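Local coordinates for intimin (Escherichia coli, PDB 6TPL), which probably mediates bacterial adhesion, as part of the intimin passenger, through tandem Ig-like domains held in an extended conformation, at residues 104-109 with 178-183; 124-129 with 192-197; 141-146 with 153-158. All coordinates share one frame; numbering follows the deposited sequence. Where two conformers were deposited one is given.

Contact 1 of 3, residues 104-109 with 178-183; sequences ASITEI and VSARVS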
loop_
_atom_site.group_PDB
_atom_site.type_symbol
_atom_site.label_atom_id
_atom_site.label_comp_id
_atom_site.label_asym_id
_atom_site.label_seq_id
_atom_site.Cartn_x
_atom_site.Cartn_y
_atom_site.Cartn_z
ATOM N N ALA A 104 10.989 -4.150 -15.922
ATOM C CA ALA A 104 9.594 -4.509 -15.683
ATOM C C ALA A 104 9.400 -4.861 -14.212
ATOM O O ALA A 104 9.899 -5.887 -13.741
ATOM C CB ALA A 104 9.165 -5.674 -16.585
ATOM N N SER A 105 8.691 -4.005 -13.473
ATOM C CA SER A 105 8.543 -4.156 -12.033
ATOM C C SER A 105 7.085 -3.975 -11.634
ATOM O O SER A 105 6.354 -3.189 -12.238
ATOM C CB SER A 105 9.399 -3.128 -11.261
ATOM O OG SER A 105 10.709 -3.021 -11.790
ATOM N N ILE A 106 6.674 -4.701 -10.596
ATOM C CA ILE A 106 5.382 -4.436 -9.979
ATOM C C ILE A 106 5.394 -3.032 -9.388
ATOM O O ILE A 106 6.308 -2.661 -8.642
ATOM C CB ILE A 106 5.066 -5.472 -8.894
ATOM C CG1 ILE A 106 4.874 -6.851 -9.512
ATOM C CG2 ILE A 106 3.810 -5.065 -8.143
ATOM C CD1 ILE A 106 4.777 -7.981 -8.504
ATOM N N THR A 107 4.377 -2.241 -9.724
ATOM C CA THR A 107 4.240 -0.894 -9.187
ATOM C C THR A 107 3.107 -0.762 -8.186
ATOM O O THR A 107 3.096 0.205 -7.417
ATOM C CB THR A 107 4.018 0.122 -10.318
ATOM O OG1 THR A 107 2.849 -0.235 -11.061
ATOM C CG2 THR A 107 5.229 0.166 -11.237
ATOM N N GLU A 108 2.165 -1.701 -8.168
ATOM C CA GLU A 108 1.094 -1.642 -7.187
ATOM C C GLU A 108 0.462 -3.015 -7.010
ATOM O O GLU A 108 0.538 -3.882 -7.885
ATOM C CB GLU A 108 0.036 -0.611 -7.592
ATOM C CG GLU A 108 -0.343 -0.615 -9.076
ATOM C CD GLU A 108 -1.512 0.316 -9.382
ATOM O OE1 GLU A 108 -2.646 -0.188 -9.505
ATOM O OE2 GLU A 108 -1.283 1.536 -9.468
ATOM N N ILE A 109 -0.162 -3.189 -5.848
ATOM C CA ILE A 109 -0.926 -4.381 -5.507
ATOM C C ILE A 109 -2.075 -3.891 -4.632
ATOM O O ILE A 109 -1.851 -3.216 -3.621
ATOM C CB ILE A 109 -0.051 -5.439 -4.810
ATOM C CG1 ILE A 109 -0.895 -6.654 -4.450
ATOM C CG2 ILE A 109 0.615 -4.851 -3.593
ATOM C CD1 ILE A 109 -0.094 -7.911 -4.220
ATOM N N VAL A 178 -1.166 -12.037 1.010
ATOM C CA VAL A 178 -0.836 -12.379 -0.366
ATOM C C VAL A 178 0.426 -11.628 -0.764
ATOM O O VAL A 178 0.598 -10.452 -0.434
ATOM C CB VAL A 178 -2.006 -12.047 -1.310
ATOM C CG1 VAL A 178 -1.545 -12.069 -2.756
ATOM C CG2 VAL A 178 -3.153 -13.032 -1.114
ATOM N N SER A 179 1.323 -12.317 -1.454
ATOM C CA SER A 179 2.547 -11.734 -1.983
ATOM C C SER A 179 2.581 -11.922 -3.492
ATOM O O SER A 179 1.917 -12.805 -4.043
ATOM C CB SER A 179 3.797 -12.369 -1.351
ATOM O OG SER A 179 3.864 -12.091 0.037
ATOM N N ALA A 180 3.364 -11.077 -4.162
ATOM C CA ALA A 180 3.488 -11.128 -5.610
ATOM C C ALA A 180 4.920 -10.821 -6.016
ATOM O O ALA A 180 5.659 -10.147 -5.290
ATOM C CB ALA A 180 2.534 -10.140 -6.293
ATOM N N ARG A 181 5.302 -11.316 -7.192
ATOM C CA ARG A 181 6.653 -11.110 -7.687
ATOM C C ARG A 181 6.667 -11.261 -9.198
ATOM O O ARG A 181 5.820 -11.940 -9.784
ATOM C CB ARG A 181 7.639 -12.105 -7.068
ATOM C CG ARG A 181 7.362 -13.542 -7.489
ATOM C CD ARG A 181 8.305 -14.525 -6.801
ATOM N NE ARG A 181 8.177 -15.880 -7.332
ATOM C CZ ARG A 181 7.467 -16.847 -6.757
ATOM N NH1 ARG A 181 6.817 -16.608 -5.628
ATOM N NH2 ARG A 181 7.405 -18.053 -7.312
ATOM N N VAL A 182 7.657 -10.624 -9.818
ATOM C CA VAL A 182 8.004 -10.865 -11.209
ATOM C C VAL A 182 9.467 -11.285 -11.250
ATOM O O VAL A 182 10.225 -11.081 -10.299
ATOM C CB VAL A 182 7.762 -9.632 -12.106
ATOM C CG1 VAL A 182 6.271 -9.311 -12.185
ATOM C CG2 VAL A 182 8.562 -8.446 -11.596
ATOM N N SER A 183 9.859 -11.877 -12.373
ATOM C CA SER A 183 11.232 -12.331 -12.517
ATOM C C SER A 183 12.188 -11.143 -12.545
ATOM O O SER A 183 11.858 -10.059 -13.031
ATOM C CB SER A 183 11.394 -13.156 -13.796
ATOM O OG SER A 183 10.508 -14.264 -13.804
HETATM O O HOH W 1 10.563 -8.161 -14.612
#
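The flat peptide group joining Ala180 to Arg181 has Ile106 over one face: CD1 of Ile106 stands 3.6 Å from N of Arg181 and also touches CB of Ala180 at 3.8 Å. A second flat group, the Ala104 carbonyl, is met at its oxygen, CG2 of Val182 lying 3.6 Å from O of Ala104. With CG1 of Ile106 anti to its own carbonyl carbon (chi1 -66°), that branch meets CG1 of Val182 at 3.9 Å, the two side chains slanting across one another. Strands 105-109 and 178-181 run 8.3 Å apart at closest approach, at 138° between their directions, and no direct hydrogen bond joins the two segments. This is the face-to-face packing of two sheets in an Ig-like β-sandwich, and Val128 lies against Ile106 within the same core. Ile109 takes the other orientation, CG1 anti to the backbone N (chi1 179°), and sets its CD1 4.0 Å from CB of Ala180; that methyl thus receives both isoleucines. A water donates to O of Ala104 and to O of Ser183, the latter at 2.8 Å, spanning the two backbones.

Contact 2 of 3, residues 124-129 with 192-197; sequences ITYTVK and PEVEFF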
loop_
_atom_site.group_PDB
_atom_site.type_symbol
_atom_site.label_atom_id
_atom_site.label_comp_id
_atom_site.label_asym_id
_atom_site.label_seq_id
_atom_site.Cartn_x
_atom_site.Cartn_y
_atom_site.Cartn_z
ATOM N N ILE A 124 -11.806 -12.387 -2.331
ATOM C CA ILE A 124 -11.093 -11.115 -2.336
ATOM C C ILE A 124 -10.242 -11.054 -3.593
ATOM O O ILE A 124 -9.506 -11.998 -3.901
ATOM C CB ILE A 124 -10.235 -10.951 -1.070
ATOM C CG1 ILE A 124 -11.152 -10.748 0.144
ATOM C CG2 ILE A 124 -9.293 -9.768 -1.232
ATOM C CD1 ILE A 124 -10.457 -10.807 1.472
ATOM N N THR A 125 -10.349 -9.953 -4.326
ATOM C CA THR A 125 -9.682 -9.803 -5.610
ATOM C C THR A 125 -8.435 -8.943 -5.434
ATOM O O THR A 125 -8.501 -7.852 -4.858
ATOM C CB THR A 125 -10.616 -9.177 -6.649
ATOM O OG1 THR A 125 -11.805 -9.963 -6.771
ATOM C CG2 THR A 125 -9.917 -9.096 -8.006
ATOM N N TYR A 126 -7.303 -9.450 -5.916
ATOM C CA TYR A 126 -6.031 -8.742 -5.883
ATOM C C TYR A 126 -5.648 -8.362 -7.302
ATOM O O TYR A 126 -5.713 -9.201 -8.205
ATOM C CB TYR A 126 -4.924 -9.601 -5.275
ATOM C CG TYR A 126 -5.122 -9.934 -3.822
ATOM C CD1 TYR A 126 -5.957 -10.971 -3.435
ATOM C CD2 TYR A 126 -4.466 -9.216 -2.839
ATOM C CE1 TYR A 126 -6.143 -11.280 -2.108
ATOM C CE2 TYR A 126 -4.641 -9.513 -1.506
ATOM C CZ TYR A 126 -5.483 -10.548 -1.144
ATOM O OH TYR A 126 -5.667 -10.856 0.180
ATOM N N THR A 127 -5.220 -7.116 -7.490
ATOM C CA THR A 127 -4.843 -6.604 -8.801
ATOM C C THR A 127 -3.446 -6.006 -8.707
ATOM O O THR A 127 -3.212 -5.083 -7.921
ATOM C CB THR A 127 -5.851 -5.565 -9.294
ATOM O OG1 THR A 127 -7.164 -6.149 -9.349
ATOM C CG2 THR A 127 -5.473 -5.053 -10.678
ATOM N N VAL A 128 -2.527 -6.545 -9.501
ATOM C CA VAL A 128 -1.150 -6.073 -9.575
ATOM C C VAL A 128 -0.959 -5.378 -10.914
ATOM O O VAL A 128 -1.556 -5.767 -11.925
ATOM C CB VAL A 128 -0.148 -7.234 -9.417
ATOM C CG1 VAL A 128 1.222 -6.817 -9.909
ATOM C CG2 VAL A 128 -0.100 -7.693 -7.973
ATOM N N LYS A 129 -0.129 -4.339 -10.917
ATOM C CA LYS A 129 0.263 -3.652 -12.138
ATOM C C LYS A 129 1.773 -3.750 -12.302
ATOM O O LYS A 129 2.520 -3.651 -11.323
ATOM C CB LYS A 129 -0.166 -2.184 -12.124
ATOM C CG LYS A 129 -0.196 -1.545 -13.503
ATOM C CD LYS A 129 -0.533 -0.068 -13.417
ATOM C CE LYS A 129 -0.777 0.535 -14.791
ATOM N NZ LYS A 129 -1.170 1.971 -14.687
ATOM N N PRO A 192 -1.917 -5.676 1.036
ATOM C CA PRO A 192 -2.524 -5.435 2.350
ATOM C C PRO A 192 -2.964 -6.753 2.974
ATOM O O PRO A 192 -3.467 -7.645 2.287
ATOM C CB PRO A 192 -3.724 -4.534 2.036
ATOM C CG PRO A 192 -3.424 -3.918 0.693
ATOM C CD PRO A 192 -2.593 -4.934 -0.048
ATOM N N GLU A 193 -2.747 -6.884 4.277
ATOM C CA GLU A 193 -3.281 -8.031 4.998
ATOM C C GLU A 193 -4.805 -7.985 4.972
ATOM O O GLU A 193 -5.411 -6.913 5.040
ATOM C CB GLU A 193 -2.765 -8.034 6.438
ATOM C CG GLU A 193 -3.002 -9.330 7.178
ATOM C CD GLU A 193 -2.259 -9.378 8.498
ATOM O OE1 GLU A 193 -2.400 -8.426 9.292
ATOM O OE2 GLU A 193 -1.528 -10.362 8.731
ATOM N N VAL A 194 -5.426 -9.154 4.830
ATOM C CA VAL A 194 -6.876 -9.290 4.883
ATOM C C VAL A 194 -7.216 -10.329 5.940
ATOM O O VAL A 194 -6.339 -11.003 6.483
ATOM C CB VAL A 194 -7.477 -9.683 3.518
ATOM C CG1 VAL A 194 -7.087 -8.659 2.454
ATOM C CG2 VAL A 194 -7.030 -11.089 3.122
ATOM N N GLU A 195 -8.512 -10.461 6.231
ATOM C CA GLU A 195 -8.951 -11.426 7.232
ATOM C C GLU A 195 -10.266 -12.080 6.832
ATOM O O GLU A 195 -11.212 -11.403 6.416
ATOM C CB GLU A 195 -9.086 -10.762 8.610
ATOM C CG GLU A 195 -9.414 -11.751 9.723
ATOM C CD GLU A 195 -9.107 -11.225 11.116
ATOM O OE1 GLU A 195 -9.145 -12.029 12.070
ATOM O OE2 GLU A 195 -8.830 -10.018 11.259
ATOM N N PHE A 196 -10.311 -13.405 6.967
ATOM C CA PHE A 196 -11.516 -14.188 6.737
ATOM C C PHE A 196 -12.168 -14.525 8.072
ATOM O O PHE A 196 -11.478 -14.831 9.050
ATOM C CB PHE A 196 -11.190 -15.469 5.969
ATOM C CG PHE A 196 -10.764 -15.230 4.551
ATOM C CD1 PHE A 196 -9.458 -14.876 4.251
ATOM C CD2 PHE A 196 -11.670 -15.369 3.518
ATOM C CE1 PHE A 196 -9.075 -14.660 2.946
ATOM C CE2 PHE A 196 -11.296 -15.156 2.215
ATOM C CZ PHE A 196 -9.997 -14.802 1.925
ATOM N N PHE A 197 -13.500 -14.467 8.107
ATOM C CA PHE A 197 -14.271 -14.753 9.307
ATOM C C PHE A 197 -15.341 -15.784 8.988
ATOM O O PHE A 197 -15.980 -15.720 7.934
ATOM C CB PHE A 197 -14.951 -13.482 9.863
ATOM C CG PHE A 197 -13.997 -12.394 10.270
ATOM C CD1 PHE A 197 -13.493 -12.342 11.560
ATOM C CD2 PHE A 197 -13.625 -11.412 9.367
ATOM C CE1 PHE A 197 -12.624 -11.336 11.939
ATOM C CE2 PHE A 197 -12.756 -10.404 9.739
ATOM C CZ PHE A 197 -12.258 -10.363 11.028
HETATM O O HOH W 2 -3.505 -10.252 1.755
#
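Ile124 and Val194 face each other across antiparallel strands whose axes come no closer than 10.3 Å, at 163° between their directions, a separation too wide for backbone pairing. The two side chains meet tip to tip, CD1 of Ile124 lying 3.8 Å from CB of Val194. Placing CG1 of Ile124 anti to its carbonyl carbon (chi1 -70°) sends that methyl across the gap, where it also reaches CZ of Phe196 at 4.0 Å, obliquely to the ring. Tyr126 arrives from the opposite direction to Val194 and sets its hydroxyl against both valine methyls: OH of Tyr126 is 3.3 Å from CG2 of Val194 and 3.5 Å from CG1 of Val194. O of Pro192 lies at the ring's edge, near its plane. Tyr126 is buried between the sheets of the Ig-like β-sandwich, with Val178 of the facing sheet also against it, and Phe196 leans on Leu168 of the sheet that carries Ile124. The phenol proton goes to a water 2.7 Å from OH of Tyr126, and that water donates to O of Pro192. One water therefore satisfies a hydroxyl pressed against hydrocarbon and fixes where it points, while apolar contact supplies the direct cohesion.

Contact 3 of 3, residues 141-146 with 153-158; sequences EVTFTT and NSTEKT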
loop_
_atom_site.group_PDB
_atom_site.type_symbol
_atom_site.label_atom_id
_atom_site.label_comp_id
_atom_site.label_asym_id
_atom_site.label_seq_id
_atom_site.Cartn_x
_atom_site.Cartn_y
_atom_site.Cartn_z
ATOM N N GLU A 141 4.663 -12.361 -16.543
ATOM C CA GLU A 141 4.145 -13.346 -15.601
ATOM C C GLU A 141 4.291 -12.826 -14.177
ATOM O O GLU A 141 5.413 -12.622 -13.698
ATOM C CB GLU A 141 4.874 -14.682 -15.758
ATOM C CG GLU A 141 4.413 -15.506 -16.952
ATOM C CD GLU A 141 4.862 -16.957 -16.877
ATOM O OE1 GLU A 141 4.460 -17.741 -17.761
ATOM O OE2 GLU A 141 5.609 -17.314 -15.941
ATOM N N VAL A 142 3.162 -12.598 -13.510
ATOM C CA VAL A 142 3.131 -12.270 -12.091
ATOM C C VAL A 142 2.767 -13.530 -11.326
ATOM O O VAL A 142 1.743 -14.162 -11.612
ATOM C CB VAL A 142 2.124 -11.145 -11.799
ATOM C CG1 VAL A 142 2.112 -10.830 -10.310
ATOM C CG2 VAL A 142 2.450 -9.907 -12.619
ATOM N N THR A 143 3.598 -13.903 -10.358
ATOM C CA THR A 143 3.350 -15.074 -9.527
ATOM C C THR A 143 2.876 -14.622 -8.150
ATOM O O THR A 143 3.482 -13.734 -7.535
ATOM C CB THR A 143 4.601 -15.951 -9.408
ATOM O OG1 THR A 143 4.966 -16.441 -10.706
ATOM C CG2 THR A 143 4.332 -17.136 -8.482
ATOM N N PHE A 144 1.782 -15.228 -7.684
ATOM C CA PHE A 144 1.140 -14.893 -6.420
ATOM C C PHE A 144 1.297 -16.049 -5.437
ATOM O O PHE A 144 1.248 -17.216 -5.832
ATOM C CB PHE A 144 -0.370 -14.624 -6.600
ATOM C CG PHE A 144 -0.701 -13.444 -7.474
ATOM C CD1 PHE A 144 -0.708 -13.562 -8.860
ATOM C CD2 PHE A 144 -1.040 -12.224 -6.908
ATOM C CE1 PHE A 144 -1.022 -12.482 -9.670
ATOM C CE2 PHE A 144 -1.354 -11.134 -7.711
ATOM C CZ PHE A 144 -1.346 -11.264 -9.093
ATOM N N THR A 145 1.429 -15.729 -4.149
ATOM C CA THR A 145 1.401 -16.723 -3.083
ATOM C C THR A 145 0.536 -16.196 -1.946
ATOM O O THR A 145 0.241 -15.002 -1.877
ATOM C CB THR A 145 2.804 -17.055 -2.558
ATOM O OG1 THR A 145 3.429 -15.871 -2.052
ATOM C CG2 THR A 145 3.661 -17.640 -3.663
ATOM N N THR A 146 0.127 -17.093 -1.048
ATOM C CA THR A 146 -0.701 -16.704 0.087
ATOM C C THR A 146 -0.320 -17.515 1.317
ATOM O O THR A 146 0.204 -18.626 1.211
ATOM C CB THR A 146 -2.196 -16.892 -0.210
ATOM O OG1 THR A 146 -2.980 -16.331 0.854
ATOM C CG2 THR A 146 -2.537 -18.375 -0.361
ATOM N N ASN A 153 -5.283 -18.769 -9.104
ATOM C CA ASN A 153 -4.169 -19.222 -9.922
ATOM C C ASN A 153 -2.883 -18.806 -9.228
ATOM O O ASN A 153 -2.881 -17.928 -8.362
ATOM C CB ASN A 153 -4.217 -18.636 -11.340
ATOM C CG ASN A 153 -4.547 -19.678 -12.398
ATOM O OD1 ASN A 153 -4.518 -20.880 -12.141
ATOM N ND2 ASN A 153 -4.852 -19.212 -13.604
ATOM N N SER A 154 -1.787 -19.453 -9.602
ATOM C CA SER A 154 -0.492 -19.062 -9.065
ATOM C C SER A 154 0.205 -18.020 -9.928
ATOM O O SER A 154 0.970 -17.205 -9.400
ATOM C CB SER A 154 0.417 -20.285 -8.915
ATOM O OG SER A 154 0.198 -20.942 -7.675
ATOM N N THR A 155 -0.046 -18.022 -11.236
ATOM C CA THR A 155 0.626 -17.108 -12.150
ATOM C C THR A 155 -0.361 -16.616 -13.197
ATOM O O THR A 155 -1.096 -17.412 -13.790
ATOM C CB THR A 155 1.827 -17.784 -12.827
ATOM O OG1 THR A 155 2.791 -18.159 -11.835
ATOM C CG2 THR A 155 2.479 -16.843 -13.830
ATOM N N GLU A 156 -0.366 -15.302 -13.413
ATOM C CA GLU A 156 -1.230 -14.631 -14.375
ATOM C C GLU A 156 -0.351 -13.688 -15.186
ATOM O O GLU A 156 0.545 -13.041 -14.633
ATOM C CB GLU A 156 -2.355 -13.853 -13.681
ATOM C CG GLU A 156 -3.452 -14.729 -13.085
ATOM C CD GLU A 156 -4.334 -15.362 -14.142
ATOM O OE1 GLU A 156 -4.972 -16.398 -13.851
ATOM O OE2 GLU A 156 -4.393 -14.827 -15.271
ATOM N N LYS A 157 -0.582 -13.636 -16.494
ATOM C CA LYS A 157 0.160 -12.734 -17.363
ATOM C C LYS A 157 -0.575 -11.404 -17.455
ATOM O O LYS A 157 -1.800 -11.373 -17.595
ATOM C CB LYS A 157 0.333 -13.346 -18.753
ATOM C CG LYS A 157 1.238 -14.573 -18.795
ATOM C CD LYS A 157 1.321 -15.167 -20.198
ATOM C CE LYS A 157 2.224 -16.397 -20.220
ATOM N NZ LYS A 157 2.317 -17.020 -21.570
ATOM N N THR A 158 0.173 -10.305 -17.361
ATOM C CA THR A 158 -0.443 -8.985 -17.403
ATOM C C THR A 158 -1.127 -8.746 -18.749
ATOM O O THR A 158 -0.700 -9.253 -19.793
ATOM C CB THR A 158 0.603 -7.893 -17.151
ATOM O OG1 THR A 158 1.687 -8.021 -18.088
ATOM C CG2 THR A 158 1.167 -7.998 -15.743
HETATM O O HOH W 3 0.692 -19.833 -5.362
#
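Val142 and Glu156 form the antiparallel hydrogen-bonded pair of a two-strand ladder, flanked by the non-hydrogen-bonded pairs Glu141 with Lys157 and Thr143 with Thr155. N of Val142 gives a nearly straight bond to O of Glu156 (2.9 Å, 167°), and N of Glu156 returns one to O of Val142 lying in that carbonyl's plane. A third, N of Phe144 to O of Ser154 at 2.7 Å, extends the ladder past the last bridge. The tight side faces the β-sandwich interior. There CG2 of Val142 meets CG2 of Thr158 at 3.9 Å, the side chains crossing at about a right angle. Phe144 packs on Val128 and Val166, with O of Ser154 near its ring plane at the edge. The other face is polar and turned to solvent. OG1 of Thr143 and OG1 of Thr155 are hydrogen-bonded at 3.0 Å in one of the two conformers of Thr155; the hydroxyl of Thr143 lies anti to its carbonyl carbon (chi1 -62°), which turns it to its neighbour. A valine at Thr143 would probably leave the hydroxyl of Thr155 without this partner across the strands. CG2 of Thr155 lies 3.8 Å from CB of Glu141, the two side chains crossing obliquely, and the aliphatic parts of Glu141 and Lys157 run side by side. The loose element is their ends, where OE1 of Glu141 and NZ of Lys157 stay 4.4 Å apart, beyond a salt bridge. ND2 of Asn153 donates to OE1 of Glu156 (2.8 Å, 172°), coming on the anti side of OE1 and well out of the carboxylate plane. The backbone bonds set the register, the apolar face buries the strand pair against the core, and solvent is likely to weaken the attraction between Glu141 and Lys157.

How the contacts relate
Following the chain from the N terminus past the first Ig-like domain, strand 105-111 opens contact 1; strand 124-132, its neighbour in the same sheet, opens contact 2. Contact 3 then closes the shortest loop, between 141-146 and 153-158, nested inside both others. Strand 174-181 closes contact 1 and strand 194-197 closes contact 2, so these two loops cross. Contacts 1 and 2 each bridge the two sheets of one sandwich, while contact 3 pairs strands within one sheet, reached by contact 1 through the backbone bonds of Ser179 to Thr145 and Arg181 to Thr143. Val128, from a contact 2 segment, also packs on Val142 of contact 3, joining the core of the other two.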